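Local coordinates for uncharacterized protein MJ0327 (Methanocaldococcus jannaschii DSM 2661, PDB 2QTD) that is of unknown function but belongs to the dinitrogenase iron-molybdenum cofactor family and may bind such a cofactor or a related metal cluster, at residues 17-20 with 21-24. Numbering follows the deposited sequence. Where two conformers were deposited one is given.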
# COMPACT_ATOMS: atom_id res chain seq x y z
N SER A 17 -1.72 9.45 1.14
CA SER A 17 -1.65 10.42 0.06
C SER A 17 -2.86 10.30 -0.86
O SER A 17 -3.57 9.29 -0.86
CB SER A 17 -0.39 10.21 -0.78
OG SER A 17 -0.46 8.91 -1.36
N ASN A 18 -2.99 11.30 -1.72
CA ASN A 18 -4.08 11.32 -2.71
C ASN A 18 -3.94 10.24 -3.77
O ASN A 18 -4.96 9.75 -4.28
CB ASN A 18 -4.17 12.67 -3.41
CG ASN A 18 -4.66 13.80 -2.49
OD1 ASN A 18 -5.10 13.59 -1.36
ND2 ASN A 18 -4.58 15.03 -2.99
N SER A 19 -2.71 9.86 -4.11
CA SER A 19 -2.44 8.79 -5.07
C SER A 19 -1.17 8.03 -4.79
O SER A 19 -0.28 8.46 -4.02
CB SER A 19 -2.44 9.37 -6.50
OG SER A 19 -1.24 9.99 -6.82
N PHE A 20 -1.10 6.86 -5.43
CA PHE A 20 0.08 6.04 -5.45
C PHE A 20 1.22 6.83 -6.05
O PHE A 20 2.37 6.70 -5.60
CB PHE A 20 -0.21 4.75 -6.26
CG PHE A 20 0.89 3.76 -6.27
CD1 PHE A 20 1.03 2.86 -5.23
CD2 PHE A 20 1.77 3.68 -7.34
CE1 PHE A 20 2.02 1.89 -5.25
CE2 PHE A 20 2.77 2.74 -7.35
CZ PHE A 20 2.91 1.86 -6.30
N GLU A 21 0.91 7.66 -7.04
CA GLU A 21 1.94 8.39 -7.79
C GLU A 21 2.47 9.62 -7.05
O GLU A 21 3.64 9.91 -7.15
CB GLU A 21 1.43 8.76 -9.19
CG GLU A 21 1.16 7.54 -10.08
CD GLU A 21 -0.12 6.78 -9.73
OE1 GLU A 21 -1.05 7.36 -9.16
OE2 GLU A 21 -0.17 5.57 -9.99
N ASP A 22 1.60 10.32 -6.31
CA ASP A 22 1.96 11.60 -5.71
C ASP A 22 2.56 11.50 -4.30
O ASP A 22 3.01 12.52 -3.75
CB ASP A 22 0.75 12.56 -5.77
CG ASP A 22 -0.09 12.62 -4.49
OD1 ASP A 22 -0.42 11.61 -3.89
OD2 ASP A 22 -0.48 13.74 -4.09
N CYS A 23 2.59 10.30 -3.73
CA CYS A 23 3.03 10.15 -2.34
C CYS A 23 4.47 10.60 -2.10
O CYS A 23 5.29 10.68 -3.03
CB CYS A 23 2.80 8.74 -1.81
SG CYS A 23 3.78 7.43 -2.51
N LYS A 24 4.74 10.97 -0.86
CA LYS A 24 6.13 11.24 -0.44
C LYS A 24 6.91 9.96 -0.30
O LYS A 24 8.08 9.87 -0.71
CB LYS A 24 6.14 12.08 0.86
CG LYS A 24 7.53 12.38 1.45
CD LYS A 24 8.36 13.29 0.51
CE LYS A 24 9.86 13.38 0.91
NZ LYS A 24 10.57 14.38 0.05
O HOH W 1 -1.41 13.54 -1.50
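Glu-21 OE2 stands at the edge of the Phe-20 ring, near its plane and 3.8 Å from Phe-20 CD2, with carboxylate and ring planes turned 59° apart. The phenyl suits its buried place: CG lies anti to the backbone N (chi1 -176°), carrying the ring away from the turn to meet Phe-26 and, edge-to-face, Phe-73. A glutamate, long and bent at chi2, reaches Ser-66 N and Asn-69 ND2 at the start of helix 67-74, accepting both through OE2. With an alanine here, those two donors would probably lose their shared acceptor, and the Phe-20 edge its polar neighbour. The short aspartate Asp-22 folds back so that Ser-19 N meets its carboxylate from above the plane, 2.9 Å from OD1, while OD2 takes a bond from a water that itself accepts from Asn-18 N. In return, Ser-19 OG accepts from Asp-22 N at 2.9 Å and weakly from Glu-21 N at 3.2 Å. Serine suits because its short hydroxyl, set between backbone N and carbonyl carbon (chi1 80°), can accept from these nearby amides. Ser-17 OG donates to Ser-19 O (2.7 Å) and packs on Cys-23 CB (3.3 Å), small side chains fitting this buried spot. The reciprocal Ser-19 and Asp-22 bonds form the pattern of a capping box, on a single turn closed by a weak Cys-23 N to Ser-19 O bond (3.4 Å), in the loop joining strands 5-11 and 25-32 of the ribonuclease H-like fold.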